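Local coordinates for 24-sterol C-methyltransferase (Haloferax volcanii, PDB 6F5Z), which probably transfers methyl groups from S-adenosyl-L-methionine as a class I methyltransferase, working as a holoenzyme with the activator Trm112, at residues L45-G50 against L87-G92; Y51-L56 against K60-G65; V140-E145 against E151-I156. One frame throughout, in Å; residues are numbered along the deposited sequence.

Interactions 1 and 2 lie side by side, their centres about 12 Å apart. Both belong to the parallel half of the methyltransferase sheet, where strands 87-91 and 64-69 are neighbours. Ser88 N lies 2.8 Å from Gly65 O, a probable hydrogen bond between them. Both also touch S-adenosyl-L-homocysteine: interaction 1 through the glycine-rich loop and Gly92, interaction 2 through Tyr51. Interaction 3 comes later in the chain, after strand 134-140. Its centre is about 22 Å from that of interaction 1 and about 28 Å from that of interaction 2. It touches neither; the nearest atoms are about 9 and 8 Å away. The Asn141 side chain still comes within about 8 Å of the ligand.

Interaction 1 (L45-G50 against L87-G92); sequences LGTGSG and LSFLVG. With SAH (S-adenosyl-L-homocysteine), chain G.
Phe89 meets Thr47 with the edge of its ring. The two side chains cross at about a right angle. Thr47 OG1 sits near the ring plane, 3.9 Å from Phe89 CE1. The methyl CG2 of Thr47 is 4.0 Å from Phe89 CD1, so the two branches meet neighbouring ring atoms, CE1 and CD1. With OG1 anti to the backbone N (chi1 -162°), the hydroxyl lies beside the carbonyl carbon, and CG2 takes the place between N and C. The polar end of Thr47 finds its partner elsewhere: OG1 is hydrogen-bonded to Asp44 OD2. Gly50 CA approaches the same ring atom obliquely, 4.0 Å from Phe89 CE1. A side chain at Gly50 would point at the ring and clash with CE1.

The loop itself is a type II' turn from Thr47 to Gly50, closed by a hydrogen bond from Gly50 N to Thr47 O. Gly50 is the N-cap of helix 51-60. This is the glycine-rich loop after the first strand of a Rossmann-like methyltransferase. Its other side faces S-adenosyl-L-homocysteine. The ligand amino group N gives a 2.8 Å hydrogen bond to Gly46 O. Gly48 CA lies 3.7 Å from the ligand CB, and a side chain there would collide with it; one at Gly46 would strike the ribose O4'. From the end of strand 87-91, Gly92 O comes within 3.4 Å of C2 of the adenine.

Val75 and Ala78 of helix 72-80 and Leu53 of helix 51-60 also pack on Phe89. Across the two segments there is no hydrogen bond. Phe89 offers the loop a hydrocarbon ring, so the loop's tie to the ligand rests on backbone: Gly46 O takes the amino group, and Gly46 and Gly48 keep side chains away from the ligand.

Interaction 2 (Y51-L56 against K60-G65); sequences YALRAL and KGIGRG. With SAH (S-adenosyl-L-homocysteine), chain G.
The beta-alpha-beta unit formed by strand 41-45, helix 51-60 and strand 64-69 holds this contact. It is part of the Rossmann-like methyltransferase core. Here helix 51-60 packs against the connection that leads into its next strand. Ile62 is the central apolar side chain. Its CG2 meets Leu56 CB at 3.9 Å. Its CD1 touches Leu56 CB too and lies 4.1 Å from Leu53 CD2. The Leu53 and Ile62 side chains cross at about a right angle. Ile62 holds CG1 between its backbone N and carbonyl carbon (chi1 62°), which turns CD1 toward the helix.

Leu53 also covers the start of strand 64-69, with CD1 4.1 Å from Gly65 C. A CB on Gly65 would point toward the helix and crowd Leu53 CD2. Val42 of strand 41-45 touches both Leu56 and Ile62, and Leu87 of strand 87-91 packs on Leu53 and Ile62. The chain then leaves the helix through Gly61, whose positive phi marks the first non-helical residue. Just before it, Lys60 N donates to Leu56 O at 2.9 Å. The donor stands above the carbonyl plane, 40° out of it, and the N-H...O angle is a bent 141°. Lys60 NZ leads away and is hydrogen-bonded to Ala32 O.

At the start of helix 51-60, Tyr51 turns to the ligand. The carboxylate carbon C of S-adenosyl-L-homocysteine lies at the edge of its ring, and Tyr51 OH donates a 2.7 Å hydrogen bond to the ligand O.

Interaction 3 (V140-E145 against E151-I156); sequences VNYYEE and EWQEHI
Trp152 brings the six-membered part of its indole against Asn141 and Tyr142, and most of the contact is apolar. Asn141 CB lies at the rim of the indole, near its plane, 3.7 Å from Trp152 CH2. Tyr142 CB is 3.9 Å from Trp152 CE3. The Tyr142 and Trp152 side chains run past each other in opposite directions. CE3 approaches the Tyr142 ring obliquely, 4.0 Å from its CD1. The Tyr142 CG stands anti to its N (chi1 178°), which points the phenol across toward the 3-10 segment, where Tyr142 OH comes within 3.9 Å of Gln153 CB.

The backbone of 140-145 also takes part. Asn141 O is 3.7 Å from Trp152 CH2, and Tyr142 N is 3.9 Å from Trp152 CZ3. Replacing Trp152 by an alanine would probably open a gap beside Asn141 CB and Tyr142 CB and leave the Tyr142 ring without this neighbour.

No hydrogen bond joins the two segments. The polar groups of Asn141 are held from elsewhere. Asn141 OD1 is bonded to Thr218 OG1, and Asn141 O receives Asn146 ND2. Within 151-156, Glu154 N bonds to Glu151 O, and His155 N to Trp152 O. The Trp152 carbonyl O also lies over the centre of the His155 ring, 3.4 Å above its plane.

Tyr114 meets the Tyr142 ring with planes at about 45°, and Arg212 of helix 206-216 touches Asn141 and Trp152. The contact is apolar packing round Trp152 within the long connection from strand 134-140 to helix 165-174, folding that connection back on itself at the end of the last parallel strand of this Rossmann-like methyltransferase sheet.

Interaction 1 (L45-G50 against L87-G92)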
loop_
_atom_site.group_PDB
_atom_site.type_symbol
_atom_site.label_atom_id
_atom_site.label_comp_id
_atom_site.label_asym_id
_atom_site.label_seq_id
_atom_site.Cartn_x
_atom_site.Cartn_y
_atom_site.Cartn_z
ATOM N N LEU B 45 3.767 14.688 -10.295
ATOM C CA LEU B 45 4.871 15.609 -10.052
ATOM C C LEU B 45 6.109 15.189 -10.804
ATOM O O LEU B 45 6.654 14.118 -10.518
ATOM C CB LEU B 45 5.154 15.685 -8.566
ATOM C CG LEU B 45 4.054 16.284 -7.716
ATOM C CD1 LEU B 45 4.470 16.243 -6.250
ATOM C CD2 LEU B 45 3.743 17.736 -8.105
ATOM N N GLY B 46 6.526 16.009 -11.786
ATOM C CA GLY B 46 7.663 15.702 -12.657
ATOM C C GLY B 46 7.224 14.731 -13.723
ATOM O O GLY B 46 7.836 13.693 -13.958
ATOM N N THR B 47 6.165 15.110 -14.428
ATOM C CA THR B 47 5.439 14.240 -15.342
ATOM C C THR B 47 6.260 13.677 -16.514
ATOM O O THR B 47 5.935 12.603 -17.005
ATOM C CB THR B 47 4.191 14.960 -15.824
ATOM O OG1 THR B 47 3.263 14.024 -16.378
ATOM C CG2 THR B 47 4.483 16.103 -16.785
ATOM N N GLY B 48 7.311 14.399 -16.948
ATOM C CA GLY B 48 8.084 13.903 -18.079
ATOM C C GLY B 48 7.180 13.803 -19.297
ATOM O O GLY B 48 6.515 14.790 -19.601
ATOM N N SER B 49 7.085 12.629 -19.938
ATOM C CA SER B 49 6.229 12.480 -21.137
ATOM C C SER B 49 4.723 12.461 -20.799
ATOM O O SER B 49 3.910 12.409 -21.719
ATOM C CB SER B 49 6.546 11.189 -21.892
ATOM O OG SER B 49 6.001 10.088 -21.183
ATOM N N GLY B 50 4.375 12.427 -19.507
ATOM C CA GLY B 50 2.977 12.373 -19.075
ATOM C C GLY B 50 2.381 10.972 -19.075
ATOM O O GLY B 50 1.173 10.827 -18.841
ATOM N N LEU B 87 -6.750 15.536 -19.205
ATOM C CA LEU B 87 -5.393 15.496 -18.650
ATOM C C LEU B 87 -4.727 16.760 -19.125
ATOM O O LEU B 87 -4.639 16.999 -20.334
ATOM C CB LEU B 87 -4.625 14.231 -19.103
ATOM C CG LEU B 87 -5.284 12.884 -18.818
ATOM C CD1 LEU B 87 -4.478 11.707 -19.419
ATOM C CD2 LEU B 87 -5.540 12.671 -17.313
ATOM N N SER B 88 -4.287 17.578 -18.194
ATOM C CA SER B 88 -3.672 18.858 -18.512
ATOM C C SER B 88 -2.271 18.899 -17.976
ATOM O O SER B 88 -1.885 18.062 -17.146
ATOM C CB SER B 88 -4.464 19.992 -17.881
ATOM O OG SER B 88 -4.435 19.887 -16.461
ATOM N N PHE B 89 -1.492 19.853 -18.499
ATOM C CA PHE B 89 -0.084 20.019 -18.166
ATOM C C PHE B 89 0.237 21.450 -17.828
ATOM O O PHE B 89 -0.387 22.392 -18.342
ATOM C CB PHE B 89 0.793 19.497 -19.328
ATOM C CG PHE B 89 0.545 18.026 -19.564
ATOM C CD1 PHE B 89 1.134 17.064 -18.740
ATOM C CD2 PHE B 89 -0.380 17.600 -20.520
ATOM C CE1 PHE B 89 0.837 15.703 -18.895
ATOM C CE2 PHE B 89 -0.678 16.235 -20.678
ATOM C CZ PHE B 89 -0.061 15.297 -19.873
ATOM N N LEU B 90 1.190 21.634 -16.914
ATOM C CA LEU B 90 1.560 22.972 -16.447
ATOM C C LEU B 90 3.017 22.991 -16.028
ATOM O O LEU B 90 3.602 21.952 -15.656
ATOM C CB LEU B 90 0.661 23.415 -15.259
ATOM C CG LEU B 90 0.780 22.602 -13.946
ATOM C CD1 LEU B 90 0.550 23.483 -12.740
ATOM C CD2 LEU B 90 -0.207 21.423 -13.894
ATOM N N VAL B 91 3.602 24.176 -16.113
ATOM C CA VAL B 91 4.956 24.394 -15.627
ATOM C C VAL B 91 4.827 24.775 -14.154
ATOM O O VAL B 91 4.052 25.659 -13.790
ATOM C CB VAL B 91 5.720 25.494 -16.441
ATOM C CG1 VAL B 91 7.214 25.517 -16.086
ATOM C CG2 VAL B 91 5.556 25.260 -17.947
ATOM N N GLY B 92 5.615 24.132 -13.304
ATOM C CA GLY B 92 5.611 24.436 -11.895
ATOM C C GLY B 92 6.854 23.910 -11.210
ATOM O O GLY B 92 7.714 23.290 -11.863
HETATM N N SAH G . 8.175 10.909 -14.268
HETATM C CA SAH G . 8.857 10.836 -15.588
HETATM C CB SAH G . 10.081 11.823 -15.739
HETATM C CG SAH G . 11.222 11.513 -14.775
HETATM S SD SAH G . 12.613 12.678 -15.027
HETATM C C SAH G . 9.332 9.396 -15.916
HETATM O O SAH G . 9.032 8.506 -15.010
HETATM O OXT SAH G . 9.920 9.133 -16.940
HETATM C "C5'" SAH G . 12.314 13.953 -13.779
HETATM C "C4'" SAH G . 11.260 14.966 -14.187
HETATM O "O4'" SAH G . 11.041 15.853 -13.058
HETATM C "C3'" SAH G . 11.742 15.842 -15.349
HETATM O "O3'" SAH G . 10.778 15.937 -16.399
HETATM C "C2'" SAH G . 12.122 17.163 -14.670
HETATM O "O2'" SAH G . 12.004 18.325 -15.488
HETATM C "C1'" SAH G . 11.167 17.202 -13.478
HETATM N N9 SAH G . 11.649 17.980 -12.336
HETATM C C8 SAH G . 12.838 17.817 -11.665
HETATM N N7 SAH G . 12.990 18.625 -10.644
HETATM C C5 SAH G . 11.820 19.370 -10.636
HETATM C C6 SAH G . 11.357 20.410 -9.798
HETATM N N6 SAH G . 12.062 20.922 -8.780
HETATM N N1 SAH G . 10.140 20.944 -10.069
HETATM C C2 SAH G . 9.452 20.483 -11.123
HETATM N N3 SAH G . 9.782 19.513 -11.980
HETATM C C4 SAH G . 10.987 18.985 -11.677
#

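Interaction 2 (Y51-L56 against K60-G65)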
loop_
_atom_site.group_PDB
_atom_site.type_symbol
_atom_site.label_atom_id
_atom_site.label_comp_id
_atom_site.label_asym_id
_atom_site.label_seq_id
_atom_site.Cartn_x
_atom_site.Cartn_y
_atom_site.Cartn_z
ATOM N N TYR B 51 3.194 9.922 -19.278
ATOM C CA TYR B 51 2.662 8.576 -19.434
ATOM C C TYR B 51 1.867 8.067 -18.239
ATOM O O TYR B 51 0.972 7.240 -18.407
ATOM C CB TYR B 51 3.772 7.581 -19.817
ATOM C CG TYR B 51 4.728 7.278 -18.679
ATOM C CD1 TYR B 51 4.430 6.291 -17.736
ATOM C CD2 TYR B 51 5.902 8.015 -18.506
ATOM C CE1 TYR B 51 5.299 6.010 -16.679
ATOM C CE2 TYR B 51 6.764 7.760 -17.435
ATOM C CZ TYR B 51 6.448 6.764 -16.517
ATOM O OH TYR B 51 7.260 6.544 -15.421
ATOM N N ALA B 52 2.244 8.505 -17.020
ATOM C CA ALA B 52 1.557 7.977 -15.844
ATOM C C ALA B 52 0.109 8.420 -15.823
ATOM O O ALA B 52 -0.759 7.629 -15.460
ATOM C CB ALA B 52 2.259 8.462 -14.594
ATOM N N LEU B 53 -0.169 9.677 -16.198
ATOM C CA LEU B 53 -1.545 10.150 -16.246
ATOM C C LEU B 53 -2.331 9.416 -17.312
ATOM O O LEU B 53 -3.485 9.061 -17.106
ATOM C CB LEU B 53 -1.637 11.656 -16.490
ATOM C CG LEU B 53 -1.085 12.523 -15.372
ATOM C CD1 LEU B 53 -1.122 13.981 -15.781
ATOM C CD2 LEU B 53 -1.912 12.327 -14.066
ATOM N N ARG B 54 -1.718 9.214 -18.494
ATOM C CA ARG B 54 -2.432 8.485 -19.548
ATOM C C ARG B 54 -2.718 7.049 -19.120
ATOM O O ARG B 54 -3.813 6.554 -19.380
ATOM C CB ARG B 54 -1.651 8.508 -20.864
ATOM C CG ARG B 54 -1.638 9.896 -21.478
ATOM C CD ARG B 54 -1.000 9.972 -22.890
ATOM N NE ARG B 54 0.410 9.547 -22.894
ATOM C CZ ARG B 54 1.427 10.360 -22.621
ATOM N NH1 ARG B 54 1.207 11.647 -22.348
ATOM N NH2 ARG B 54 2.669 9.905 -22.654
ATOM N N ALA B 55 -1.768 6.377 -18.434
ATOM C CA ALA B 55 -1.961 5.020 -17.940
ATOM C C ALA B 55 -3.052 4.988 -16.878
ATOM O O ALA B 55 -3.899 4.084 -16.900
ATOM C CB ALA B 55 -0.663 4.464 -17.358
ATOM N N LEU B 56 -3.081 5.993 -15.977
ATOM C CA LEU B 56 -4.139 6.000 -14.961
ATOM C C LEU B 56 -5.509 6.236 -15.561
ATOM O O LEU B 56 -6.501 5.686 -15.062
ATOM C CB LEU B 56 -3.834 7.023 -13.881
ATOM C CG LEU B 56 -2.690 6.632 -12.926
ATOM C CD1 LEU B 56 -2.298 7.811 -12.035
ATOM C CD2 LEU B 56 -3.037 5.370 -12.105
ATOM N N LYS B 60 -7.607 3.021 -14.916
ATOM C CA LYS B 60 -8.337 3.239 -13.671
ATOM C C LYS B 60 -9.436 4.302 -13.787
ATOM O O LYS B 60 -10.235 4.454 -12.866
ATOM C CB LYS B 60 -7.370 3.530 -12.520
ATOM C CG LYS B 60 -6.637 2.238 -12.117
ATOM C CD LYS B 60 -5.814 2.395 -10.876
ATOM C CE LYS B 60 -4.937 1.201 -10.571
ATOM N NZ LYS B 60 -5.687 -0.021 -10.159
ATOM N N GLY B 61 -9.508 4.969 -14.933
ATOM C CA GLY B 61 -10.549 5.956 -15.202
ATOM C C GLY B 61 -10.496 7.227 -14.371
ATOM O O GLY B 61 -11.537 7.774 -14.004
ATOM N N ILE B 62 -9.296 7.746 -14.074
ATOM C CA ILE B 62 -9.227 9.030 -13.399
ATOM C C ILE B 62 -9.978 10.053 -14.230
ATOM O O ILE B 62 -10.094 9.918 -15.456
ATOM C CB ILE B 62 -7.775 9.486 -13.119
ATOM C CG1 ILE B 62 -6.954 9.696 -14.404
ATOM C CG2 ILE B 62 -7.085 8.494 -12.195
ATOM C CD1 ILE B 62 -5.640 10.525 -14.149
ATOM N N GLY B 63 -10.519 11.046 -13.542
ATOM C CA GLY B 63 -11.330 12.052 -14.202
ATOM C C GLY B 63 -10.598 13.289 -14.625
ATOM O O GLY B 63 -10.993 13.939 -15.608
ATOM N N ARG B 64 -9.627 13.714 -13.800
ATOM C CA ARG B 64 -8.859 14.934 -14.064
ATOM C C ARG B 64 -7.420 14.649 -13.736
ATOM O O ARG B 64 -7.142 13.997 -12.725
ATOM C CB ARG B 64 -9.327 16.097 -13.192
ATOM C CG ARG B 64 -10.846 16.221 -13.169
ATOM C CD ARG B 64 -11.365 17.551 -12.738
ATOM N NE ARG B 64 -10.824 18.015 -11.464
ATOM C CZ ARG B 64 -10.908 19.287 -11.101
ATOM N NH1 ARG B 64 -10.414 19.685 -9.942
ATOM N NH2 ARG B 64 -11.479 20.172 -11.903
ATOM N N GLY B 65 -6.523 15.095 -14.589
ATOM C CA GLY B 65 -5.111 14.885 -14.304
ATOM C C GLY B 65 -4.330 16.138 -14.554
ATOM O O GLY B 65 -4.677 16.912 -15.476
HETATM N N SAH G . 8.175 10.909 -14.268
HETATM C CA SAH G . 8.857 10.836 -15.588
HETATM C CB SAH G . 10.081 11.823 -15.739
HETATM C CG SAH G . 11.222 11.513 -14.775
HETATM S SD SAH G . 12.613 12.678 -15.027
HETATM C C SAH G . 9.332 9.396 -15.916
HETATM O O SAH G . 9.032 8.506 -15.010
HETATM O OXT SAH G . 9.920 9.133 -16.940
HETATM C "C5'" SAH G . 12.314 13.953 -13.779
HETATM C "C4'" SAH G . 11.260 14.966 -14.187
HETATM O "O4'" SAH G . 11.041 15.853 -13.058
HETATM C "C3'" SAH G . 11.742 15.842 -15.349
HETATM O "O3'" SAH G . 10.778 15.937 -16.399
HETATM C "C2'" SAH G . 12.122 17.163 -14.670
HETATM O "O2'" SAH G . 12.004 18.325 -15.488
HETATM C "C1'" SAH G . 11.167 17.202 -13.478
HETATM N N9 SAH G . 11.649 17.980 -12.336
HETATM C C8 SAH G . 12.838 17.817 -11.665
HETATM N N7 SAH G . 12.990 18.625 -10.644
HETATM C C5 SAH G . 11.820 19.370 -10.636
HETATM C C6 SAH G . 11.357 20.410 -9.798
HETATM N N6 SAH G . 12.062 20.922 -8.780
HETATM N N1 SAH G . 10.140 20.944 -10.069
HETATM C C2 SAH G . 9.452 20.483 -11.123
HETATM N N3 SAH G . 9.782 19.513 -11.980
HETATM C C4 SAH G . 10.987 18.985 -11.677
#

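Interaction 3 (V140-E145 against E151-I156)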
loop_
_atom_site.group_PDB
_atom_site.type_symbol
_atom_site.label_atom_id
_atom_site.label_comp_id
_atom_site.label_asym_id
_atom_site.label_seq_id
_atom_site.Cartn_x
_atom_site.Cartn_y
_atom_site.Cartn_z
ATOM N N VAL B 140 11.141 5.850 -6.789
ATOM C CA VAL B 140 12.450 6.409 -7.059
ATOM C C VAL B 140 13.449 5.308 -7.340
ATOM O O VAL B 140 13.412 4.258 -6.684
ATOM C CB VAL B 140 12.984 7.307 -5.909
ATOM C CG1 VAL B 140 12.106 8.546 -5.692
ATOM C CG2 VAL B 140 13.133 6.526 -4.605
ATOM N N ASN B 141 14.425 5.605 -8.233
ATOM C CA ASN B 141 15.531 4.691 -8.492
ATOM C C ASN B 141 16.828 5.158 -7.847
ATOM O O ASN B 141 17.769 4.372 -7.794
ATOM C CB ASN B 141 15.740 4.465 -10.011
ATOM C CG ASN B 141 14.587 3.716 -10.620
ATOM O OD1 ASN B 141 13.836 3.072 -9.912
ATOM N ND2 ASN B 141 14.389 3.801 -11.925
ATOM N N TYR B 142 16.873 6.405 -7.355
ATOM C CA TYR B 142 18.050 6.968 -6.703
ATOM C C TYR B 142 17.745 6.937 -5.200
ATOM O O TYR B 142 16.896 7.707 -4.735
ATOM C CB TYR B 142 18.277 8.402 -7.186
ATOM C CG TYR B 142 19.455 9.088 -6.528
ATOM C CD1 TYR B 142 20.767 8.749 -6.869
ATOM C CD2 TYR B 142 19.259 10.081 -5.585
ATOM C CE1 TYR B 142 21.858 9.409 -6.297
ATOM C CE2 TYR B 142 20.338 10.773 -5.029
ATOM C CZ TYR B 142 21.632 10.420 -5.377
ATOM O OH TYR B 142 22.694 11.106 -4.826
ATOM N N TYR B 143 18.400 6.025 -4.455
ATOM C CA TYR B 143 18.163 5.863 -3.037
ATOM C C TYR B 143 19.348 5.127 -2.439
ATOM O O TYR B 143 20.123 4.503 -3.183
ATOM C CB TYR B 143 16.790 5.211 -2.752
ATOM C CG TYR B 143 16.608 3.841 -3.359
ATOM C CD1 TYR B 143 16.099 3.690 -4.648
ATOM C CD2 TYR B 143 16.932 2.696 -2.639
ATOM C CE1 TYR B 143 15.940 2.430 -5.219
ATOM C CE2 TYR B 143 16.771 1.423 -3.199
ATOM C CZ TYR B 143 16.264 1.302 -4.490
ATOM O OH TYR B 143 16.105 0.056 -5.071
ATOM N N GLU B 144 19.499 5.198 -1.108
ATOM C CA GLU B 144 20.719 4.715 -0.469
ATOM C C GLU B 144 21.069 3.265 -0.760
ATOM O O GLU B 144 22.227 2.976 -1.110
ATOM C CB GLU B 144 20.675 4.941 1.055
ATOM C CG GLU B 144 22.048 4.802 1.721
ATOM C CD GLU B 144 23.010 5.889 1.287
ATOM O OE1 GLU B 144 22.562 7.019 0.979
ATOM O OE2 GLU B 144 24.233 5.626 1.353
ATOM N N GLU B 145 20.107 2.360 -0.605
ATOM C CA GLU B 145 20.367 0.934 -0.761
ATOM C C GLU B 145 20.756 0.567 -2.204
ATOM O O GLU B 145 21.414 -0.474 -2.398
ATOM C CB GLU B 145 19.154 0.112 -0.297
ATOM C CG GLU B 145 18.924 0.189 1.210
ATOM C CD GLU B 145 18.029 1.329 1.681
ATOM O OE1 GLU B 145 17.908 2.348 0.969
ATOM O OE2 GLU B 145 17.450 1.196 2.777
ATOM N N GLU B 151 26.600 6.961 -7.935
ATOM C CA GLU B 151 27.388 7.705 -8.921
ATOM C C GLU B 151 26.561 8.628 -9.812
ATOM O O GLU B 151 27.146 9.440 -10.514
ATOM C CB GLU B 151 28.261 6.760 -9.770
ATOM C CG GLU B 151 27.474 5.901 -10.749
ATOM C CD GLU B 151 28.155 4.599 -11.123
ATOM O OE1 GLU B 151 27.918 3.582 -10.429
ATOM O OE2 GLU B 151 28.924 4.596 -12.112
ATOM N N TRP B 152 25.208 8.534 -9.792
ATOM C CA TRP B 152 24.399 9.387 -10.660
ATOM C C TRP B 152 24.585 10.866 -10.388
ATOM O O TRP B 152 24.466 11.663 -11.310
ATOM C CB TRP B 152 22.900 9.020 -10.627
ATOM C CG TRP B 152 22.578 7.610 -11.032
ATOM C CD1 TRP B 152 23.426 6.671 -11.555
ATOM C CD2 TRP B 152 21.274 7.013 -11.018
ATOM N NE1 TRP B 152 22.735 5.507 -11.825
ATOM C CE2 TRP B 152 21.409 5.696 -11.512
ATOM C CE3 TRP B 152 20.013 7.446 -10.572
ATOM C CZ2 TRP B 152 20.327 4.814 -11.578
ATOM C CZ3 TRP B 152 18.940 6.580 -10.665
ATOM C CH2 TRP B 152 19.103 5.284 -11.170
ATOM N N GLN B 153 24.914 11.233 -9.139
ATOM C CA GLN B 153 25.119 12.627 -8.779
ATOM C C GLN B 153 26.289 13.262 -9.581
ATOM O O GLN B 153 26.239 14.464 -9.871
ATOM C CB GLN B 153 25.265 12.782 -7.261
ATOM C CG GLN B 153 25.545 14.213 -6.806
ATOM C CD GLN B 153 24.375 15.142 -7.060
ATOM O OE1 GLN B 153 24.206 15.748 -8.141
ATOM N NE2 GLN B 153 23.543 15.263 -6.049
ATOM N N GLU B 154 27.252 12.434 -10.025
ATOM C CA GLU B 154 28.435 12.885 -10.812
ATOM C C GLU B 154 28.108 13.449 -12.190
ATOM O O GLU B 154 28.913 14.204 -12.755
ATOM C CB GLU B 154 29.451 11.744 -10.956
ATOM C CG GLU B 154 30.194 11.391 -9.677
ATOM C CD GLU B 154 31.181 10.241 -9.802
ATOM O OE1 GLU B 154 31.768 10.065 -10.896
ATOM O OE2 GLU B 154 31.384 9.526 -8.794
ATOM N N HIS B 155 26.961 13.074 -12.763
ATOM C CA HIS B 155 26.617 13.617 -14.074
ATOM C C HIS B 155 25.382 14.504 -14.039
ATOM O O HIS B 155 24.850 14.865 -15.087
ATOM C CB HIS B 155 26.502 12.501 -15.112
ATOM C CG HIS B 155 25.364 11.566 -14.882
ATOM N ND1 HIS B 155 25.564 10.315 -14.327
ATOM C CD2 HIS B 155 24.054 11.704 -15.200
ATOM C CE1 HIS B 155 24.370 9.738 -14.309
ATOM N NE2 HIS B 155 23.425 10.548 -14.800
ATOM N N ILE B 156 24.955 14.900 -12.830
ATOM C CA ILE B 156 23.778 15.740 -12.644
ATOM C C ILE B 156 24.172 17.002 -11.892
ATOM O O ILE B 156 24.783 16.910 -10.827
ATOM C CB ILE B 156 22.632 14.915 -11.950
ATOM C CG1 ILE B 156 22.113 13.793 -12.915
ATOM C CG2 ILE B 156 21.485 15.836 -11.470
ATOM C CD1 ILE B 156 21.309 12.663 -12.305
#